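Local coordinates for DSBA-like thioredoxin domain-containing protein (Nitrosomonas europaea, PDB 2IN3) that probably acts as a thiol-disulfide oxidoreductase or disulfide isomerase of the DsbA family, FrnE-like subfamily, at residues P58-R61 and A62-H66; P113-A116 and A117-A121; R148-P151 and V152-D156. All coordinates share one frame; numbering follows the deposited sequence.

The contacts are mostly i to i+4 pairings along single helices, with i to i+3 bonds in interactions 1 and 3, the latter running on into the junction with the next helix. Interaction 1 lies on the surface at the start of helix 58-75, its centre about 20 Å from the chain centre. Interaction 2, in helix 111-123, is the most central at about 9 Å, and its Q119 touches C21 of the probable thioredoxin-type CxxC. Interaction 3 lies in helix 146-154, its centre about 18 Å from that of interaction 2; the two touch where F114 CZ packs on F149 CE1 at 4.0 Å. The nearest atoms of interactions 1 and 2 are about 11 Å apart.

Interaction 1 (P58-R61 and A62-H66); sequences PEKR and AQILH
R61 and L65 meet one turn apart on the first turns of an alpha helix, 58-75, in this thioredoxin-fold protein of the DsbA family, with the leucine methyl CD1 lying over one face of the guanidinium. The methyl sits 3.4 Å above that plane, displaced toward its rim, and its distance to R61 CZ is 3.5 Å. The arginine reaches this position with CG anti to the backbone N (chi1 177°), and its chain, extended through to NE, carries the guanidinium across under CD1. Outside the helix the same group donates from NE to the backbone oxygen of L85 and from NH2 to that of A84, which fixes its rotation and ties the helix to the loop before helix 94-106. With an alanine in place of R61, those two carbonyls would probably lose their donors and L65 CD1 the flat surface beneath it.

On another side of the helix, K60 and Q63 are joined three residues apart. The lysine chain bends at chi2 and chi3, turning the ammonium forward along the helix to the amide oxygen, while Q63 stays extended beyond CG. K60 also packs its CG against I64 CD1, at 4.0 Å, where the two chains cross at a slant. I64 itself leans on L56 and L85. Beneath these side chains run four successive i to i+4 backbone bonds, of which L65 N to R61 O, at 2.9 Å, is the shortest. The lysine bond is shorter still: K60 NZ stands 2.7 Å from Q63 OE1, tilted 26° from the plane of the amide carbonyl.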
loop_
_atom_site.group_PDB
_atom_site.type_symbol
_atom_site.label_atom_id
_atom_site.label_comp_id
_atom_site.label_asym_id
_atom_site.label_seq_id
_atom_site.Cartn_x
_atom_site.Cartn_y
_atom_site.Cartn_z
ATOM N N PRO A 58 0.174 -24.436 3.021
ATOM C CA PRO A 58 0.086 -24.382 4.491
ATOM C C PRO A 58 1.282 -23.732 5.182
ATOM O O PRO A 58 1.076 -22.946 6.103
ATOM C CB PRO A 58 -0.009 -25.857 4.901
ATOM C CG PRO A 58 -0.553 -26.548 3.702
ATOM C CD PRO A 58 -0.005 -25.812 2.521
ATOM N N GLU A 59 2.501 -24.082 4.762
ATOM C CA GLU A 59 3.743 -23.525 5.330
ATOM C C GLU A 59 3.820 -22.030 5.120
ATOM O O GLU A 59 4.201 -21.269 6.029
ATOM C CB GLU A 59 4.961 -24.159 4.661
ATOM C CG GLU A 59 5.515 -25.362 5.375
ATOM C CD GLU A 59 6.305 -26.272 4.447
ATOM O OE1 GLU A 59 6.687 -25.818 3.343
ATOM O OE2 GLU A 59 6.534 -27.444 4.813
ATOM N N LYS A 60 3.467 -21.614 3.907
ATOM C CA LYS A 60 3.454 -20.197 3.556
ATOM C C LYS A 60 2.370 -19.467 4.346
ATOM O O LYS A 60 2.590 -18.358 4.855
ATOM C CB LYS A 60 3.303 -20.010 2.022
ATOM C CG LYS A 60 3.222 -18.536 1.557
ATOM C CD LYS A 60 4.454 -17.709 1.946
ATOM C CE LYS A 60 5.730 -18.266 1.282
ATOM N NZ LYS A 60 6.998 -17.699 1.874
ATOM N N ARG A 61 1.201 -20.087 4.475
ATOM C CA ARG A 61 0.127 -19.474 5.284
ATOM C C ARG A 61 0.584 -19.263 6.748
ATOM O O ARG A 61 0.324 -18.228 7.338
ATOM C CB ARG A 61 -1.127 -20.353 5.225
ATOM C CG ARG A 61 -2.291 -19.884 6.066
ATOM C CD ARG A 61 -3.458 -20.931 6.071
ATOM N NE ARG A 61 -4.516 -20.450 6.962
ATOM C CZ ARG A 61 -4.587 -20.728 8.263
ATOM N NH1 ARG A 61 -3.684 -21.538 8.835
ATOM N NH2 ARG A 61 -5.568 -20.209 9.001
ATOM N N ALA A 62 1.258 -20.249 7.320
ATOM C CA ALA A 62 1.744 -20.111 8.707
ATOM C C ALA A 62 2.776 -18.982 8.835
ATOM O O ALA A 62 2.797 -18.265 9.834
ATOM C CB ALA A 62 2.299 -21.422 9.221
ATOM N N GLN A 63 3.636 -18.824 7.834
ATOM C CA GLN A 63 4.595 -17.715 7.842
ATOM C C GLN A 63 3.861 -16.398 7.856
ATOM O O GLN A 63 4.208 -15.492 8.608
ATOM C CB GLN A 63 5.528 -17.767 6.633
ATOM C CG GLN A 63 6.457 -18.929 6.673
ATOM C CD GLN A 63 7.360 -19.018 5.454
ATOM O OE1 GLN A 63 6.905 -18.942 4.304
ATOM N NE2 GLN A 63 8.648 -19.214 5.703
ATOM N N ILE A 64 2.844 -16.279 7.008
ATOM C CA ILE A 64 2.103 -15.025 6.894
ATOM C C ILE A 64 1.400 -14.707 8.220
ATOM O O ILE A 64 1.461 -13.571 8.723
ATOM C CB ILE A 64 1.095 -15.073 5.700
ATOM C CG1 ILE A 64 1.848 -15.131 4.360
ATOM C CG2 ILE A 64 0.109 -13.889 5.752
ATOM C CD1 ILE A 64 0.996 -15.602 3.169
ATOM N N LEU A 65 0.768 -15.718 8.809
ATOM C CA LEU A 65 0.063 -15.508 10.066
ATOM C C LEU A 65 1.023 -15.107 11.205
ATOM O O LEU A 65 0.655 -14.338 12.073
ATOM C CB LEU A 65 -0.735 -16.763 10.444
ATOM C CG LEU A 65 -1.908 -17.069 9.495
ATOM C CD1 LEU A 65 -2.537 -18.380 9.904
ATOM C CD2 LEU A 65 -2.949 -15.930 9.447
ATOM N N HIS A 66 2.251 -15.631 11.194
ATOM C CA HIS A 66 3.233 -15.212 12.180
ATOM C C HIS A 66 3.507 -13.715 11.996
ATOM O O HIS A 66 3.605 -12.983 12.987
ATOM C CB HIS A 66 4.534 -16.009 12.066
ATOM C CG HIS A 66 5.647 -15.433 12.888
ATOM N ND1 HIS A 66 5.578 -15.328 14.264
ATOM C CD2 HIS A 66 6.844 -14.906 12.527
ATOM C CE1 HIS A 66 6.687 -14.772 14.715
ATOM N NE2 HIS A 66 7.471 -14.507 13.681
#

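Interaction 2 (P113-A116 and A117-A121); sequences PFFA and AIQRA. With EDO (1,2-ethanediol), chain C.
F114 presents one face of its ring to I118, one turn further along the alpha helix 111-123, which belongs to the helical part of this DsbA-type thioredoxin fold. I118 CG1 stands 4.1 Å above the ring plane, offset toward the rim, and the terminal methyl makes the closest approach, CD1 to F114 CE2 at 3.5 Å. The first torsion of F114, with CG anti to the backbone N (chi1 -172°), swings the ring across the isoleucine. Both residues are buried: F114 also packs on V103 of helix 94-106 and L138 of helix 132-141, and I118 on V100 and L135 of the same two helices, so the pair helps join three helices.

F115 and Q119 repeat the spacing on a neighbouring side. Here the phenyl and amide planes are 67° apart, and Q119 CD comes to 3.4 Å from F115 CE2 at a slant. The amide is held from beyond the helix, since Q119 NE2 donates to the backbone oxygen of P16. The glutamine side chain also touches C21 and W22 at the start of helix 19-35, which places this turn beside the CxxC pair, probably the redox site as in other thioredoxin-fold enzymes.

Q119 is buried, whereas R120 lies on the exposed side. Its chain bends at chi3, and the guanidinium engages a 1,2-ethanediol molecule, probably from the crystallisation liquor. NE of R120 donates to O1 of the diol at 2.9 Å and weakly to O2, while R120 NH2 makes the straighter bond to O2, 2.7 Å long with an N-H...O angle of 167°.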
loop_
_atom_site.group_PDB
_atom_site.type_symbol
_atom_site.label_atom_id
_atom_site.label_comp_id
_atom_site.label_asym_id
_atom_site.label_seq_id
_atom_site.Cartn_x
_atom_site.Cartn_y
_atom_site.Cartn_z
ATOM N N PRO A 113 -6.659 6.997 1.704
ATOM C CA PRO A 113 -7.886 6.412 2.297
ATOM C C PRO A 113 -8.340 5.109 1.619
ATOM O O PRO A 113 -8.747 4.183 2.326
ATOM C CB PRO A 113 -8.929 7.490 2.044
ATOM C CG PRO A 113 -8.145 8.743 2.050
ATOM C CD PRO A 113 -6.885 8.399 1.306
ATOM N N PHE A 114 -8.273 5.026 0.281
ATOM C CA PHE A 114 -8.663 3.783 -0.415
ATOM C C PHE A 114 -7.730 2.588 -0.101
ATOM O O PHE A 114 -8.190 1.465 0.134
ATOM C CB PHE A 114 -8.732 3.998 -1.923
ATOM C CG PHE A 114 -9.298 2.824 -2.685
ATOM C CD1 PHE A 114 -10.658 2.495 -2.581
ATOM C CD2 PHE A 114 -8.496 2.087 -3.545
ATOM C CE1 PHE A 114 -11.189 1.419 -3.295
ATOM C CE2 PHE A 114 -9.036 1.002 -4.261
ATOM C CZ PHE A 114 -10.363 0.667 -4.127
ATOM N N PHE A 115 -6.428 2.843 -0.078
ATOM C CA PHE A 115 -5.429 1.831 0.263
ATOM C C PHE A 115 -5.764 1.289 1.681
ATOM O O PHE A 115 -5.791 0.057 1.933
ATOM C CB PHE A 115 -4.059 2.494 0.270
ATOM C CG PHE A 115 -2.905 1.541 0.445
ATOM C CD1 PHE A 115 -2.133 1.204 -0.661
ATOM C CD2 PHE A 115 -2.576 1.001 1.697
ATOM C CE1 PHE A 115 -1.048 0.337 -0.564
ATOM C CE2 PHE A 115 -1.466 0.107 1.811
ATOM C CZ PHE A 115 -0.719 -0.215 0.666
ATOM N N ALA A 116 -5.991 2.206 2.613
ATOM C CA ALA A 116 -6.276 1.819 4.021
ATOM C C ALA A 116 -7.588 1.040 4.095
ATOM O O ALA A 116 -7.671 0.053 4.804
ATOM C CB ALA A 116 -6.334 3.063 4.936
ATOM N N ALA A 117 -8.598 1.475 3.330
ATOM C CA ALA A 117 -9.898 0.811 3.289
ATOM C C ALA A 117 -9.754 -0.647 2.836
ATOM O O ALA A 117 -10.400 -1.523 3.409
ATOM C CB ALA A 117 -10.915 1.592 2.393
ATOM N N ILE A 118 -8.908 -0.900 1.832
ATOM C CA ILE A 118 -8.612 -2.262 1.355
ATOM C C ILE A 118 -7.948 -3.095 2.466
ATOM O O ILE A 118 -8.368 -4.210 2.748
ATOM C CB ILE A 118 -7.681 -2.256 0.114
ATOM C CG1 ILE A 118 -8.415 -1.638 -1.109
ATOM C CG2 ILE A 118 -7.184 -3.661 -0.187
ATOM C CD1 ILE A 118 -7.458 -1.351 -2.262
ATOM N N GLN A 119 -6.967 -2.512 3.138
ATOM C CA GLN A 119 -6.245 -3.236 4.189
ATOM C C GLN A 119 -7.174 -3.649 5.334
ATOM O O GLN A 119 -7.067 -4.757 5.876
ATOM C CB GLN A 119 -5.100 -2.370 4.715
ATOM C CG GLN A 119 -4.032 -2.077 3.654
ATOM C CD GLN A 119 -2.704 -1.867 4.306
ATOM O OE1 GLN A 119 -2.483 -0.851 4.933
ATOM N NE2 GLN A 119 -1.823 -2.862 4.205
ATOM N N ARG A 120 -8.079 -2.754 5.710
ATOM C CA ARG A 120 -8.988 -3.046 6.802
ATOM C C ARG A 120 -9.983 -4.129 6.369
ATOM O O ARG A 120 -10.308 -5.039 7.166
ATOM C CB ARG A 120 -9.707 -1.780 7.272
ATOM C CG ARG A 120 -10.477 -1.945 8.552
ATOM C CD ARG A 120 -11.250 -0.648 8.866
ATOM N NE ARG A 120 -10.365 0.504 9.084
ATOM C CZ ARG A 120 -10.149 1.490 8.207
ATOM N NH1 ARG A 120 -10.750 1.506 7.005
ATOM N NH2 ARG A 120 -9.323 2.485 8.535
ATOM N N ALA A 121 -10.447 -4.031 5.121
ATOM C CA ALA A 121 -11.442 -4.958 4.611
ATOM C C ALA A 121 -10.853 -6.362 4.553
ATOM O O ALA A 121 -11.560 -7.344 4.761
ATOM C CB ALA A 121 -11.936 -4.525 3.255
HETATM C C1 EDO C . -8.680 0.541 12.642
HETATM O O1 EDO C . -8.978 -0.266 11.504
HETATM C C2 EDO C . -7.712 1.641 12.244
HETATM O O2 EDO C . -8.047 2.092 10.931
#

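Interaction 3 (R148-P151 and V152-D156); sequences RFTP and VFQSD
F149 and F153, one helical turn apart, run alongside each other in one direction. Their planes are only 20° apart, a nearly parallel pair displaced until little of one ring covers the other, with centroids separated by 5.7 Å. The closer contact is a CH-pi one: F153 CB stands over the face of the F149 ring, 4.2 Å from its centroid. Both phenylalanines have CG anti to the backbone N, which turns the two rings together toward L132 of helix 132-141. Next to them, T150 CG2 packs on the amide carbon CD of Q154 at 3.6 Å, and V152 CG2 reaches the backbone oxygen of R148.

Backbone bonds hold the turn beneath, among them F153 N to F149 O, 2.9 Å. Further out, R98 makes a cation-pi contact with F153 and donates from NH2 to its carbonyl oxygen.

At S155 the chain passes into helix 156-171. V152 O accepts both S155 N and S155 OG, the hydroxyl approaching in the carbonyl plane on a lone pair at 2.6 Å. S155 OG also accepts from A158 N, which makes S155 the serine N-cap at the junction of helices 146-154 and 156-171, in the helical part of the DsbA-like fold.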
loop_
_atom_site.group_PDB
_atom_site.type_symbol
_atom_site.label_atom_id
_atom_site.label_comp_id
_atom_site.label_asym_id
_atom_site.label_seq_id
_atom_site.Cartn_x
_atom_site.Cartn_y
_atom_site.Cartn_z
ATOM N N ARG A 148 -17.567 5.467 -12.252
ATOM C CA ARG A 148 -16.262 6.050 -12.535
ATOM C C ARG A 148 -15.169 5.008 -12.264
ATOM O O ARG A 148 -14.279 4.812 -13.097
ATOM C CB ARG A 148 -16.038 7.364 -11.755
ATOM C CG ARG A 148 -16.895 8.549 -12.254
ATOM C CD ARG A 148 -17.167 9.615 -11.163
ATOM N NE ARG A 148 -16.106 10.629 -11.021
ATOM C CZ ARG A 148 -15.356 10.851 -9.933
ATOM N NH1 ARG A 148 -15.488 10.128 -8.808
ATOM N NH2 ARG A 148 -14.444 11.818 -9.970
ATOM N N PHE A 149 -15.275 4.309 -11.129
ATOM C CA PHE A 149 -14.270 3.322 -10.723
ATOM C C PHE A 149 -14.136 2.107 -11.638
ATOM O O PHE A 149 -13.014 1.730 -11.993
ATOM C CB PHE A 149 -14.507 2.823 -9.289
ATOM C CG PHE A 149 -13.502 1.784 -8.849
ATOM C CD1 PHE A 149 -12.270 2.175 -8.349
ATOM C CD2 PHE A 149 -13.774 0.420 -8.978
ATOM C CE1 PHE A 149 -11.307 1.216 -7.947
ATOM C CE2 PHE A 149 -12.830 -0.535 -8.587
ATOM C CZ PHE A 149 -11.596 -0.132 -8.069
ATOM N N THR A 150 -15.258 1.461 -11.966
ATOM C CA THR A 150 -15.181 0.179 -12.684
ATOM C C THR A 150 -14.555 0.270 -14.099
ATOM O O THR A 150 -13.670 -0.534 -14.416
ATOM C CB THR A 150 -16.523 -0.584 -12.703
ATOM O OG1 THR A 150 -16.925 -0.859 -11.358
ATOM C CG2 THR A 150 -16.384 -1.911 -13.435
ATOM N N PRO A 151 -14.990 1.230 -14.946
ATOM C CA PRO A 151 -14.307 1.358 -16.255
ATOM C C PRO A 151 -12.776 1.559 -16.126
ATOM O O PRO A 151 -12.007 0.946 -16.901
ATOM C CB PRO A 151 -14.960 2.596 -16.876
ATOM C CG PRO A 151 -16.335 2.639 -16.255
ATOM C CD PRO A 151 -16.091 2.203 -14.818
ATOM N N VAL A 152 -12.355 2.393 -15.167
ATOM C CA VAL A 152 -10.928 2.644 -14.940
ATOM C C VAL A 152 -10.205 1.372 -14.482
ATOM O O VAL A 152 -9.203 0.994 -15.088
ATOM C CB VAL A 152 -10.669 3.869 -14.000
ATOM C CG1 VAL A 152 -9.161 4.049 -13.696
ATOM C CG2 VAL A 152 -11.249 5.155 -14.643
ATOM N N PHE A 153 -10.755 0.686 -13.472
ATOM C CA PHE A 153 -10.195 -0.589 -12.986
ATOM C C PHE A 153 -10.002 -1.657 -14.093
ATOM O O PHE A 153 -9.002 -2.404 -14.114
ATOM C CB PHE A 153 -11.047 -1.150 -11.829
ATOM C CG PHE A 153 -10.566 -2.478 -11.317
ATOM C CD1 PHE A 153 -9.534 -2.541 -10.376
ATOM C CD2 PHE A 153 -11.130 -3.662 -11.781
ATOM C CE1 PHE A 153 -9.078 -3.760 -9.907
ATOM C CE2 PHE A 153 -10.684 -4.899 -11.314
ATOM C CZ PHE A 153 -9.658 -4.951 -10.376
ATOM N N GLN A 154 -10.959 -1.727 -15.006
ATOM C CA GLN A 154 -10.912 -2.721 -16.068
ATOM C C GLN A 154 -10.053 -2.314 -17.272
ATOM O O GLN A 154 -9.806 -3.146 -18.168
ATOM C CB GLN A 154 -12.346 -3.080 -16.503
ATOM C CG GLN A 154 -13.131 -3.723 -15.329
ATOM C CD GLN A 154 -14.547 -4.097 -15.693
ATOM O OE1 GLN A 154 -15.139 -3.508 -16.589
ATOM N NE2 GLN A 154 -15.112 -5.064 -14.973
ATOM N N SER A 155 -9.611 -1.053 -17.309
ATOM C CA SER A 155 -8.945 -0.501 -18.506
ATOM C C SER A 155 -7.529 -1.046 -18.660
ATOM O O SER A 155 -6.861 -1.313 -17.660
ATOM C CB SER A 155 -8.873 1.034 -18.454
ATOM O OG SER A 155 -8.035 1.479 -17.403
ATOM N N ASP A 156 -7.080 -1.175 -19.917
ATOM C CA ASP A 156 -5.680 -1.506 -20.196
ATOM C C ASP A 156 -4.737 -0.495 -19.558
ATOM O O ASP A 156 -3.659 -0.880 -19.064
ATOM C CB ASP A 156 -5.415 -1.597 -21.702
ATOM C CG ASP A 156 -5.902 -2.903 -22.289
ATOM O OD1 ASP A 156 -6.145 -3.861 -21.515
ATOM O OD2 ASP A 156 -6.060 -2.979 -23.520
#